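Local coordinates for acetyl-CoA acetyltransferase (Mycobacterium smegmatis, PDB 4EGV), which adopts the thiolase fold as a monomer and probably has acyltransferase activity, at residues A[40-46]-A[140-144]; A[216-221]-A[345-351]; A[296-300]-A[325-330]. All blocks are in the same frame, centred on the assembly; numbering follows the deposited sequence.

How the contacts relate
All three contacts are buried in one thiolase-fold chain. Contact 1 comes first along the sequence. Contact 2 opens later, and contact 3 is nested in the loop that contact 2 closes. Contacts 1 and 3 each lay a helix on the nine-stranded mixed sheet. Their strands, 136-143 and 294-303, are separated in that sheet by strands 271-279 and 20-29, and their centres are about 30 Å apart. Contact 2 instead ties helix 210-230 to helix 348-357, away from the strands of contacts 1 and 3. Its centre is about 29 Å from that of contact 1 and about 24 Å from that of contact 3. None of the contacts touch.

Contact 1: residues A[40-46]-A[140-144]; sequences MSSVELA and FGSEN
The start of helix 42-56, at Ser42, Leu45 and Ala46, runs across strand 140-143 near Ser142, with the two axes 7.1 Å apart at their closest and their N-to-C directions 133° apart. This is helix-on-sheet packing in the thiolase fold. The strand belongs to the large mixed sheet, and its neighbours there are strands 70-73 and 271-279. A hydrogen bond crosses the contact from Ser142 OG to Ser42 O, at 2.7 Å. The hydroxyl sits between the backbone N and the carbonyl carbon of its own residue (chi1 54°), which turns it to the helix. It meets the Ser42 carbonyl from above its plane, 41° out of it. The same oxygen also accepts the helical bond from Ala46 N at 3.2 Å, and that donor comes from the other face of the carbonyl. The first turn of the helix is therefore tied to the strand without giving up its own backbone bond. Leu45 and Ala46 pack beside this bond. Leu45 CB lies 3.9 Å from Ser142 CB, while its CD1 branch reaches along the strand to the backbone of Glu143. The methyl of Ala46 rests 3.7 Å from Ser142 OG. It also approaches the Phe140 ring obliquely, with CB 4.2 Å from CD1. Val97 of helix 93-101 touches both Ala46 and Phe140, so this end of the contact is closed by a further helix. The polar end of Glu143 turns elsewhere, and its OE2 accepts from Leu379 N. The helix start is a capping box made with Ser41 at the N-cap. Glu44 N donates to Ser41 OG at 3.1 Å, and Ser41 N donates back to Glu44 OE1 at 3.0 Å.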
HETATM    1  N   MSE A  40     -20.935   9.226  11.707  1.00 52.83           N
HETATM    2  CA  MSE A  40     -21.414   8.017  11.044  1.00 51.50           C
HETATM    3  C   MSE A  40     -20.665   6.720  11.358  1.00 48.98           C
HETATM    4  O   MSE A  40     -19.501   6.698  11.605  1.00 48.31           O
HETATM    5  CB  MSE A  40     -21.382   8.224   9.553  1.00 52.48           C
HETATM    6  CG  MSE A  40     -22.581   8.890   8.938  1.00 55.99           C
HETATM    7 SE   MSE A  40     -22.300   9.041   7.069  1.00 63.84          SE
HETATM    8  CE  MSE A  40     -23.428  10.436   6.728  1.00 64.26           C
ATOM      9  N   SER A  41     -21.380   5.627  11.339  1.00 46.58           N
ATOM     10  CA  SER A  41     -20.787   4.358  11.634  1.00 44.30           C
ATOM     11  C   SER A  41     -20.030   3.912  10.425  1.00 43.39           C
ATOM     12  O   SER A  41     -20.182   4.465   9.374  1.00 42.53           O
ATOM     13  CB  SER A  41     -21.848   3.349  12.032  1.00 43.75           C
ATOM     14  OG  SER A  41     -22.463   2.802  10.930  1.00 40.96           O
ATOM     15  N   SER A  42     -19.190   2.917  10.572  1.00 41.80           N
ATOM     16  CA  SER A  42     -18.432   2.481   9.417  1.00 41.11           C
ATOM     17  C   SER A  42     -19.347   1.836   8.333  1.00 40.43           C
ATOM     18  O   SER A  42     -19.091   2.017   7.145  1.00 40.10           O
ATOM     19  CB  SER A  42     -17.178   1.666   9.814  1.00 41.12           C
ATOM     20  OG  SER A  42     -17.392   0.265   9.884  1.00 41.63           O
ATOM     21  N   VAL A  43     -20.433   1.152   8.753  1.00 39.65           N
ATOM     22  CA  VAL A  43     -21.475   0.653   7.841  1.00 38.07           C
ATOM     23  C   VAL A  43     -22.054   1.821   7.085  1.00 37.69           C
ATOM     24  O   VAL A  43     -22.099   1.796   5.869  1.00 37.90           O
ATOM     25  CB  VAL A  43     -22.564  -0.188   8.581  1.00 38.07           C
ATOM     26  CG1 VAL A  43     -23.868  -0.263   7.811  1.00 36.42           C
ATOM     27  CG2 VAL A  43     -22.042  -1.585   8.869  1.00 36.88           C
ATOM     28  N   GLU A  44     -22.445   2.866   7.796  1.00 37.39           N
ATOM     29  CA  GLU A  44     -23.091   4.030   7.161  1.00 37.44           C
ATOM     30  C   GLU A  44     -22.205   4.679   6.061  1.00 35.60           C
ATOM     31  O   GLU A  44     -22.696   5.093   5.009  1.00 34.46           O
ATOM     32  CB  GLU A  44     -23.592   5.073   8.221  1.00 37.64           C
ATOM     33  CG  GLU A  44     -24.868   4.649   9.078  1.00 41.48           C
ATOM     34  CD  GLU A  44     -25.234   5.630  10.282  1.00 46.39           C
ATOM     35  OE1 GLU A  44     -24.390   5.926  11.169  1.00 45.92           O
ATOM     36  OE2 GLU A  44     -26.389   6.106  10.342  1.00 46.01           O
ATOM     37  N   LEU A  45     -20.909   4.741   6.327  1.00 34.36           N
ATOM     38  CA  LEU A  45     -19.930   5.325   5.403  1.00 33.34           C
ATOM     39  C   LEU A  45     -19.694   4.522   4.108  1.00 33.14           C
ATOM     40  O   LEU A  45     -19.538   5.071   3.009  1.00 31.72           O
ATOM     41  CB  LEU A  45     -18.598   5.516   6.106  1.00 33.04           C
ATOM     42  CG  LEU A  45     -18.464   6.591   7.193  1.00 33.20           C
ATOM     43  CD1 LEU A  45     -17.222   6.402   8.051  1.00 31.13           C
ATOM     44  CD2 LEU A  45     -18.567   8.011   6.680  1.00 30.35           C
ATOM     45  N   ALA A  46     -19.658   3.207   4.271  1.00 33.02           N
ATOM     46  CA  ALA A  46     -19.546   2.282   3.183  1.00 32.67           C
ATOM     47  C   ALA A  46     -20.832   2.294   2.397  1.00 32.15           C
ATOM     48  O   ALA A  46     -20.825   2.092   1.217  1.00 32.28           O
ATOM     49  CB  ALA A  46     -19.254   0.879   3.722  1.00 32.44           C
ATOM     50  N   PHE A 140     -16.340  -2.728  -1.246  1.00 27.49           N
ATOM     51  CA  PHE A 140     -16.423  -1.497  -0.483  1.00 27.40           C
ATOM     52  C   PHE A 140     -15.545  -1.580   0.752  1.00 27.66           C
ATOM     53  O   PHE A 140     -15.093  -2.655   1.134  1.00 26.20           O
ATOM     54  CB  PHE A 140     -17.877  -1.129  -0.115  1.00 27.94           C
ATOM     55  CG  PHE A 140     -18.668  -2.277   0.435  1.00 29.03           C
ATOM     56  CD1 PHE A 140     -18.443  -2.748   1.720  1.00 27.46           C
ATOM     57  CD2 PHE A 140     -19.602  -2.925  -0.361  1.00 30.57           C
ATOM     58  CE1 PHE A 140     -19.148  -3.831   2.226  1.00 29.33           C
ATOM     59  CE2 PHE A 140     -20.326  -4.051   0.145  1.00 32.74           C
ATOM     60  CZ  PHE A 140     -20.085  -4.482   1.447  1.00 32.07           C
ATOM     61  N   GLY A 141     -15.268  -0.429   1.358  1.00 28.12           N
ATOM     62  CA  GLY A 141     -14.502  -0.389   2.585  1.00 30.03           C
ATOM     63  C   GLY A 141     -14.701   0.957   3.215  1.00 31.72           C
ATOM     64  O   GLY A 141     -15.216   1.817   2.564  1.00 31.77           O
ATOM     65  N   SER A 142     -14.284   1.154   4.461  1.00 34.18           N
ATOM     66  CA  SER A 142     -14.497   2.420   5.184  1.00 36.90           C
ATOM     67  C   SER A 142     -13.691   2.498   6.461  1.00 39.55           C
ATOM     68  O   SER A 142     -13.166   1.504   6.940  1.00 39.77           O
ATOM     69  CB  SER A 142     -15.985   2.679   5.510  1.00 36.33           C
ATOM     70  OG  SER A 142     -16.572   1.603   6.213  1.00 35.30           O
ATOM     71  N   GLU A 143     -13.571   3.700   7.013  1.00 43.13           N
ATOM     72  CA  GLU A 143     -12.969   3.876   8.317  1.00 46.07           C
ATOM     73  C   GLU A 143     -13.561   5.033   9.056  1.00 47.65           C
ATOM     74  O   GLU A 143     -14.079   5.956   8.461  1.00 47.21           O
ATOM     75  CB  GLU A 143     -11.467   3.993   8.254  1.00 46.24           C
ATOM     76  CG  GLU A 143     -10.890   4.565   6.991  1.00 50.71           C
ATOM     77  CD  GLU A 143      -9.350   4.395   6.933  1.00 56.35           C
ATOM     78  OE1 GLU A 143      -8.820   3.648   6.021  1.00 56.49           O
ATOM     79  OE2 GLU A 143      -8.696   5.009   7.831  1.00 57.16           O
ATOM     80  N   ASN A 144     -13.446   4.933  10.379  1.00 50.57           N
ATOM     81  CA  ASN A 144     -14.021   5.795  11.411  1.00 52.72           C
ATOM     82  C   ASN A 144     -12.978   6.671  12.152  1.00 54.25           C
ATOM     83  O   ASN A 144     -11.775   6.363  12.152  1.00 53.84           O
ATOM     84  CB  ASN A 144     -14.630   4.861  12.450  1.00 53.15           C
ATOM     85  CG  ASN A 144     -16.082   4.965  12.515  1.00 53.80           C
ATOM     86  OD1 ASN A 144     -16.641   6.003  12.190  1.00 54.88           O
ATOM     87  ND2 ASN A 144     -16.728   3.906  12.970  1.00 53.85           N
TER

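Contact 2: residues A[216-221]-A[345-351]; sequences AMAELF and CFPFPVF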
ATOM      1  N   ALA A 216      15.750  13.546   0.108  1.00 45.17           N
ATOM      2  CA  ALA A 216      15.129  12.732  -0.909  1.00 45.13           C
ATOM      3  C   ALA A 216      13.670  12.437  -0.558  1.00 45.23           C
ATOM      4  O   ALA A 216      12.795  12.545  -1.419  1.00 44.87           O
ATOM      5  CB  ALA A 216      15.922  11.441  -1.118  1.00 44.90           C
HETATM    6  N   MSE A 217      13.431  12.069   0.709  1.00 45.36           N
HETATM    7  CA  MSE A 217      12.096  11.798   1.250  1.00 45.51           C
HETATM    8  C   MSE A 217      11.157  13.000   1.200  1.00 45.19           C
HETATM    9  O   MSE A 217       9.974  12.862   0.912  1.00 45.08           O
HETATM   10  CB  MSE A 217      12.182  11.367   2.699  1.00 45.77           C
HETATM   11  CG  MSE A 217      12.667   9.994   2.941  1.00 47.91           C
HETATM   12 SE   MSE A 217      12.524   9.444   4.861  1.00 52.66          SE
HETATM   13  CE  MSE A 217      13.162  11.006   5.830  1.00 50.92           C
ATOM     14  N   ALA A 218      11.667  14.170   1.545  1.00 44.93           N
ATOM     15  CA  ALA A 218      10.883  15.365   1.465  1.00 44.97           C
ATOM     16  C   ALA A 218      10.582  15.738   0.014  1.00 45.03           C
ATOM     17  O   ALA A 218       9.504  16.225  -0.264  1.00 44.56           O
ATOM     18  CB  ALA A 218      11.575  16.473   2.193  1.00 45.05           C
ATOM     19  N   GLU A 219      11.514  15.474  -0.901  1.00 45.48           N
ATOM     20  CA  GLU A 219      11.318  15.768  -2.330  1.00 46.81           C
ATOM     21  C   GLU A 219      10.384  14.823  -3.053  1.00 46.02           C
ATOM     22  O   GLU A 219       9.753  15.191  -4.041  1.00 45.64           O
ATOM     23  CB  GLU A 219      12.645  15.865  -3.083  1.00 47.77           C
ATOM     24  CG  GLU A 219      13.267  17.247  -2.957  1.00 52.11           C
ATOM     25  CD  GLU A 219      14.465  17.484  -3.859  1.00 58.29           C
ATOM     26  OE1 GLU A 219      15.361  16.607  -3.952  1.00 59.55           O
ATOM     27  OE2 GLU A 219      14.518  18.592  -4.443  1.00 60.12           O
ATOM     28  N   LEU A 220      10.314  13.604  -2.540  1.00 45.51           N
ATOM     29  CA  LEU A 220       9.346  12.635  -2.956  1.00 44.77           C
ATOM     30  C   LEU A 220       7.936  13.034  -2.500  1.00 44.60           C
ATOM     31  O   LEU A 220       6.996  13.005  -3.303  1.00 44.20           O
ATOM     32  CB  LEU A 220       9.734  11.264  -2.410  1.00 44.69           C
ATOM     33  CG  LEU A 220       8.807  10.118  -2.774  1.00 43.96           C
ATOM     34  CD1 LEU A 220       8.973   9.756  -4.187  1.00 43.55           C
ATOM     35  CD2 LEU A 220       9.078   8.981  -1.891  1.00 42.94           C
ATOM     36  N   PHE A 221       7.806  13.429  -1.234  1.00 44.17           N
ATOM     37  CA  PHE A 221       6.496  13.619  -0.597  1.00 44.23           C
ATOM     38  C   PHE A 221       5.784  14.956  -0.769  1.00 43.89           C
ATOM     39  O   PHE A 221       4.550  15.011  -0.598  1.00 43.19           O
ATOM     40  CB  PHE A 221       6.558  13.282   0.892  1.00 44.55           C
ATOM     41  CG  PHE A 221       6.151  11.872   1.226  1.00 44.58           C
ATOM     42  CD1 PHE A 221       6.274  10.847   0.299  1.00 45.33           C
ATOM     43  CD2 PHE A 221       5.693  11.563   2.495  1.00 45.24           C
ATOM     44  CE1 PHE A 221       5.912   9.559   0.626  1.00 45.55           C
ATOM     45  CE2 PHE A 221       5.357  10.261   2.827  1.00 45.64           C
ATOM     46  CZ  PHE A 221       5.451   9.267   1.884  1.00 44.80           C
ATOM     47  N   CYS A 345       2.250   4.999   2.474  1.00 44.12           N
ATOM     48  CA  CYS A 345       2.084   5.365   3.902  1.00 44.65           C
ATOM     49  C   CYS A 345       3.435   5.994   4.333  1.00 43.35           C
ATOM     50  O   CYS A 345       3.507   7.021   4.984  1.00 42.47           O
ATOM     51  CB  CYS A 345       1.638   4.157   4.758  1.00 45.25           C
ATOM     52  SG  CYS A 345       0.610   4.471   6.305  1.00 50.46           S
ATOM     53  N   PHE A 346       4.504   5.370   3.861  1.00 42.92           N
ATOM     54  CA  PHE A 346       5.872   5.814   4.064  1.00 41.71           C
ATOM     55  C   PHE A 346       6.560   5.929   2.703  1.00 40.53           C
ATOM     56  O   PHE A 346       6.102   5.411   1.718  1.00 40.03           O
ATOM     57  CB  PHE A 346       6.574   4.796   4.967  1.00 42.06           C
ATOM     58  CG  PHE A 346       5.869   4.577   6.290  1.00 42.61           C
ATOM     59  CD1 PHE A 346       6.129   5.432   7.369  1.00 42.24           C
ATOM     60  CD2 PHE A 346       4.925   3.566   6.444  1.00 42.79           C
ATOM     61  CE1 PHE A 346       5.469   5.271   8.583  1.00 41.82           C
ATOM     62  CE2 PHE A 346       4.260   3.394   7.641  1.00 41.46           C
ATOM     63  CZ  PHE A 346       4.524   4.242   8.719  1.00 42.23           C
ATOM     64  N   PRO A 347       7.650   6.657   2.636  1.00 39.92           N
ATOM     65  CA  PRO A 347       8.380   6.804   1.406  1.00 39.40           C
ATOM     66  C   PRO A 347       8.890   5.501   0.767  1.00 38.50           C
ATOM     67  O   PRO A 347       8.888   5.370  -0.452  1.00 38.25           O
ATOM     68  CB  PRO A 347       9.561   7.670   1.829  1.00 39.35           C
ATOM     69  CG  PRO A 347       9.049   8.467   2.876  1.00 39.53           C
ATOM     70  CD  PRO A 347       8.146   7.594   3.648  1.00 40.44           C
ATOM     71  N   PHE A 348       9.321   4.559   1.586  1.00 37.67           N
ATOM     72  CA  PHE A 348       9.929   3.355   1.114  1.00 37.22           C
ATOM     73  C   PHE A 348       9.206   2.612  -0.031  1.00 37.10           C
ATOM     74  O   PHE A 348       9.833   2.299  -1.039  1.00 37.41           O
ATOM     75  CB  PHE A 348      10.261   2.416   2.277  1.00 37.08           C
ATOM     76  CG  PHE A 348      10.810   1.121   1.825  1.00 37.92           C
ATOM     77  CD1 PHE A 348      12.196   0.973   1.538  1.00 39.12           C
ATOM     78  CD2 PHE A 348       9.945   0.040   1.569  1.00 38.01           C
ATOM     79  CE1 PHE A 348      12.725  -0.259   1.038  1.00 39.36           C
ATOM     80  CE2 PHE A 348      10.454  -1.220   1.068  1.00 38.25           C
ATOM     81  CZ  PHE A 348      11.853  -1.364   0.803  1.00 38.35           C
ATOM     82  N   PRO A 349       7.904   2.297   0.113  1.00 36.90           N
ATOM     83  CA  PRO A 349       7.275   1.469  -0.916  1.00 36.60           C
ATOM     84  C   PRO A 349       7.076   2.199  -2.230  1.00 36.50           C
ATOM     85  O   PRO A 349       6.800   1.555  -3.248  1.00 36.02           O
ATOM     86  CB  PRO A 349       5.924   1.073  -0.290  1.00 36.35           C
ATOM     87  CG  PRO A 349       5.701   2.014   0.735  1.00 36.86           C
ATOM     88  CD  PRO A 349       6.991   2.535   1.238  1.00 36.77           C
ATOM     89  N   VAL A 350       7.206   3.526  -2.193  1.00 36.57           N
ATOM     90  CA  VAL A 350       7.187   4.343  -3.394  1.00 37.44           C
ATOM     91  C   VAL A 350       8.556   4.348  -4.008  1.00 37.78           C
ATOM     92  O   VAL A 350       8.699   3.992  -5.153  1.00 37.74           O
ATOM     93  CB  VAL A 350       6.718   5.791  -3.155  1.00 37.39           C
ATOM     94  CG1 VAL A 350       6.739   6.557  -4.454  1.00 37.06           C
ATOM     95  CG2 VAL A 350       5.331   5.821  -2.572  1.00 37.09           C
ATOM     96  N   PHE A 351       9.558   4.729  -3.231  1.00 38.79           N
ATOM     97  CA  PHE A 351      10.961   4.635  -3.639  1.00 40.20           C
ATOM     98  C   PHE A 351      11.266   3.317  -4.322  1.00 41.03           C
ATOM     99  O   PHE A 351      11.882   3.278  -5.362  1.00 40.59           O
ATOM    100  CB  PHE A 351      11.879   4.754  -2.422  1.00 40.11           C
ATOM    101  CG  PHE A 351      12.180   6.157  -2.018  1.00 40.19           C
ATOM    102  CD1 PHE A 351      12.351   7.157  -2.973  1.00 40.40           C
ATOM    103  CD2 PHE A 351      12.337   6.483  -0.681  1.00 39.44           C
ATOM    104  CE1 PHE A 351      12.642   8.454  -2.597  1.00 40.13           C
ATOM    105  CE2 PHE A 351      12.634   7.766  -0.301  1.00 40.11           C
ATOM    106  CZ  PHE A 351      12.790   8.753  -1.265  1.00 40.49           C
TER
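Leu220 and Phe221 of helix 210-230 pack against Phe351 and Pro347 in two CH-pi contacts of opposite sense. In one, the helix 210-230 residue brings the methyl and the partner brings the ring. In the other, Pro347 brings a ring CH2 and Phe221 the ring. The contact joins this helix to the beginning of helix 348-357 and the loop before it, within the thiolase fold. The side chains that meet are apolar, and no hydrogen bond crosses the contact. Leu220 points at its partner with CG anti to the backbone N (chi1 -180°). Its CD2 branch then sits over the centre of the Phe351 ring, 3.7 Å from the centroid and only 14° off the ring normal. The other branch, CD1, meets CG1 of Val350, the residue before Phe351, at 3.9 Å. The rim of the same Phe351 ring is directed at the backbone of helix 210-230. Its CZ lies 3.8 Å from Ala216 O, and Met217 N is also at the ring edge, near its plane. The Phe221 and Pro347 side chains cross at about a right angle, with Pro347 CG over one face of the Phe221 ring, 4.1 Å from the centroid and displaced toward the rim. Met217 fills the place beside these pairs and crosses Phe351 at about a right angle. Its CG touches both Pro347 CG and Phe351 CE2. Around the site, Arg202 makes a cation-pi contact with Phe351, and Glu199 of helix 191-206 touches Phe351 and Pro347. Met263 leans on both Met217 and Phe221. At its far end, the Phe221 ring reaches the peptide between Phe346 and Pro347, where CZ is 3.5 Å from Pro347 N.

Contact 3: residues A[296-300]-A[325-330]; sequences LRGHA and EALRVA
The His299 imidazole has Val329 CG1 over one face, 4.2 Å from the ring centroid and displaced toward the rim. Leu296 O lies at the edge of the ring, in its plane. The ring also stacks with Trp427, and its ND1 is hydrogen-bonded to Asp430 OD2. The stack and the hydrogen bond together would restrict rotation of the ring. CG1 of Val329 is anti to its backbone N (chi1 -176°), which brings this methyl over the ring face and also against the strand backbone, 3.4 Å from Arg297 O and 3.8 Å from Gly298 CA. Gly298 CA makes a CA-H...O contact with Ala326 O, at 3.4 Å. Ala300 CB packs on the aliphatic part of Glu325, 3.8 Å from CG. The Glu325 carboxylate is held by Arg328 NE and NH2, one oxygen each, and OE2 also accepts from Asn431 N. Arg297 CB meets Ala330 CB at 4.1 Å, and Arg297 NH1 donates to Glu423 O. Arg297 and Gly298 both face Ile419, a classic beta bulge. Helix 317-330 runs back along this strand, roughly antiparallel (151°), and leads to strand 337-342, parallel to strand 294-303: the beta-alpha-beta crossover of a thiolase-fold core.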
ATOM      1  N   LEU A 296      -9.979  -3.845 -16.463  1.00 36.68           N
ATOM      2  CA  LEU A 296      -8.804  -4.132 -15.701  1.00 37.31           C
ATOM      3  C   LEU A 296      -7.841  -4.889 -16.636  1.00 37.63           C
ATOM      4  O   LEU A 296      -7.878  -6.095 -16.763  1.00 37.15           O
ATOM      5  CB  LEU A 296      -9.181  -4.903 -14.437  1.00 37.02           C
ATOM      6  CG  LEU A 296      -8.050  -5.375 -13.528  1.00 37.36           C
ATOM      7  CD1 LEU A 296      -7.082  -4.283 -13.168  1.00 36.89           C
ATOM      8  CD2 LEU A 296      -8.647  -6.006 -12.294  1.00 37.06           C
ATOM      9  N   ARG A 297      -6.993  -4.141 -17.305  1.00 38.36           N
ATOM     10  CA  ARG A 297      -6.153  -4.689 -18.331  1.00 40.00           C
ATOM     11  C   ARG A 297      -4.977  -5.473 -17.800  1.00 39.92           C
ATOM     12  O   ARG A 297      -4.694  -6.537 -18.291  1.00 39.54           O
ATOM     13  CB  ARG A 297      -5.712  -3.615 -19.318  1.00 40.42           C
ATOM     14  CG  ARG A 297      -6.841  -3.123 -20.212  1.00 43.13           C
ATOM     15  CD  ARG A 297      -7.199  -4.132 -21.324  1.00 48.48           C
ATOM     16  NE  ARG A 297      -6.101  -4.406 -22.257  1.00 50.70           N
ATOM     17  CZ  ARG A 297      -5.818  -3.681 -23.343  1.00 51.22           C
ATOM     18  NH1 ARG A 297      -6.536  -2.627 -23.679  1.00 51.94           N
ATOM     19  NH2 ARG A 297      -4.795  -4.007 -24.106  1.00 50.90           N
ATOM     20  N   GLY A 298      -4.317  -4.969 -16.775  1.00 40.43           N
ATOM     21  CA  GLY A 298      -3.247  -5.722 -16.157  1.00 40.51           C
ATOM     22  C   GLY A 298      -3.411  -5.904 -14.681  1.00 40.48           C
ATOM     23  O   GLY A 298      -4.083  -5.142 -14.011  1.00 40.41           O
ATOM     24  N   HIS A 299      -2.775  -6.939 -14.172  1.00 40.48           N
ATOM     25  CA  HIS A 299      -2.870  -7.239 -12.766  1.00 40.74           C
ATOM     26  C   HIS A 299      -1.771  -8.183 -12.370  1.00 40.88           C
ATOM     27  O   HIS A 299      -1.306  -8.918 -13.202  1.00 41.17           O
ATOM     28  CB  HIS A 299      -4.229  -7.848 -12.461  1.00 40.47           C
ATOM     29  CG  HIS A 299      -4.775  -8.694 -13.572  1.00 39.43           C
ATOM     30  ND1 HIS A 299      -4.584 -10.057 -13.640  1.00 37.32           N
ATOM     31  CD2 HIS A 299      -5.515  -8.366 -14.655  1.00 37.90           C
ATOM     32  CE1 HIS A 299      -5.180 -10.524 -14.721  1.00 37.80           C
ATOM     33  NE2 HIS A 299      -5.739  -9.517 -15.361  1.00 37.67           N
ATOM     34  N   ALA A 300      -1.337  -8.113 -11.112  1.00 41.13           N
ATOM     35  CA  ALA A 300      -0.496  -9.126 -10.478  1.00 41.54           C
ATOM     36  C   ALA A 300      -0.587  -8.992  -8.957  1.00 42.01           C
ATOM     37  O   ALA A 300      -0.880  -7.930  -8.455  1.00 41.49           O
ATOM     38  CB  ALA A 300       0.928  -9.047 -10.961  1.00 40.67           C
ATOM     39  N   GLU A 325       4.926  -7.669 -14.226  1.00 45.07           N
ATOM     40  CA  GLU A 325       3.970  -8.669 -14.694  1.00 45.64           C
ATOM     41  C   GLU A 325       2.611  -8.047 -15.075  1.00 45.60           C
ATOM     42  O   GLU A 325       1.985  -8.449 -16.065  1.00 45.69           O
ATOM     43  CB  GLU A 325       3.823  -9.786 -13.658  1.00 46.07           C
ATOM     44  CG  GLU A 325       2.657 -10.765 -13.859  1.00 48.39           C
ATOM     45  CD  GLU A 325       2.807 -11.660 -15.084  1.00 51.44           C
ATOM     46  OE1 GLU A 325       3.897 -11.707 -15.668  1.00 53.39           O
ATOM     47  OE2 GLU A 325       1.828 -12.320 -15.459  1.00 51.67           O
ATOM     48  N   ALA A 326       2.164  -7.058 -14.308  1.00 45.47           N
ATOM     49  CA  ALA A 326       0.951  -6.333 -14.613  1.00 45.24           C
ATOM     50  C   ALA A 326       1.074  -5.538 -15.879  1.00 45.41           C
ATOM     51  O   ALA A 326       0.104  -5.357 -16.567  1.00 44.92           O
ATOM     52  CB  ALA A 326       0.623  -5.440 -13.510  1.00 45.47           C
ATOM     53  N   LEU A 327       2.274  -5.043 -16.163  1.00 45.96           N
ATOM     54  CA  LEU A 327       2.600  -4.372 -17.402  1.00 46.43           C
ATOM     55  C   LEU A 327       2.526  -5.323 -18.593  1.00 47.40           C
ATOM     56  O   LEU A 327       1.965  -4.993 -19.620  1.00 46.75           O
ATOM     57  CB  LEU A 327       3.989  -3.747 -17.299  1.00 46.22           C
ATOM     58  CG  LEU A 327       4.255  -2.237 -17.287  1.00 45.07           C
ATOM     59  CD1 LEU A 327       3.027  -1.422 -16.994  1.00 44.60           C
ATOM     60  CD2 LEU A 327       5.340  -1.877 -16.305  1.00 43.87           C
ATOM     61  N   ARG A 328       3.095  -6.509 -18.438  1.00 48.60           N
ATOM     62  CA  ARG A 328       3.025  -7.529 -19.471  1.00 49.89           C
ATOM     63  C   ARG A 328       1.572  -7.906 -19.861  1.00 49.97           C
ATOM     64  O   ARG A 328       1.172  -7.705 -21.002  1.00 49.80           O
ATOM     65  CB  ARG A 328       3.852  -8.760 -19.078  1.00 50.21           C
ATOM     66  CG  ARG A 328       4.121  -9.699 -20.234  1.00 51.63           C
ATOM     67  CD  ARG A 328       4.652 -11.040 -19.758  1.00 54.20           C
ATOM     68  NE  ARG A 328       3.697 -11.765 -18.927  1.00 56.32           N
ATOM     69  CZ  ARG A 328       2.760 -12.595 -19.378  1.00 57.11           C
ATOM     70  NH1 ARG A 328       2.636 -12.836 -20.660  1.00 57.45           N
ATOM     71  NH2 ARG A 328       1.944 -13.197 -18.536  1.00 56.31           N
ATOM     72  N   VAL A 329       0.797  -8.341 -18.895  1.00 50.39           N
ATOM     73  CA  VAL A 329      -0.627  -8.548 -19.026  1.00 50.98           C
ATOM     74  C   VAL A 329      -1.417  -7.485 -19.789  1.00 51.73           C
ATOM     75  O   VAL A 329      -2.321  -7.822 -20.481  1.00 52.37           O
ATOM     76  CB  VAL A 329      -1.238  -8.850 -17.638  1.00 50.68           C
ATOM     77  CG1 VAL A 329      -2.659  -9.168 -17.718  1.00 50.32           C
ATOM     78  CG2 VAL A 329      -0.555  -9.985 -17.045  1.00 49.88           C
ATOM     79  N   ALA A 330      -1.077  -6.218 -19.699  1.00 52.40           N
ATOM     80  CA  ALA A 330      -1.786  -5.210 -20.459  1.00 53.73           C
ATOM     81  C   ALA A 330      -1.364  -5.068 -21.893  1.00 54.13           C
ATOM     82  O   ALA A 330      -2.046  -4.453 -22.657  1.00 55.44           O
ATOM     83  CB  ALA A 330      -1.655  -3.926 -19.807  1.00 53.38           C
TER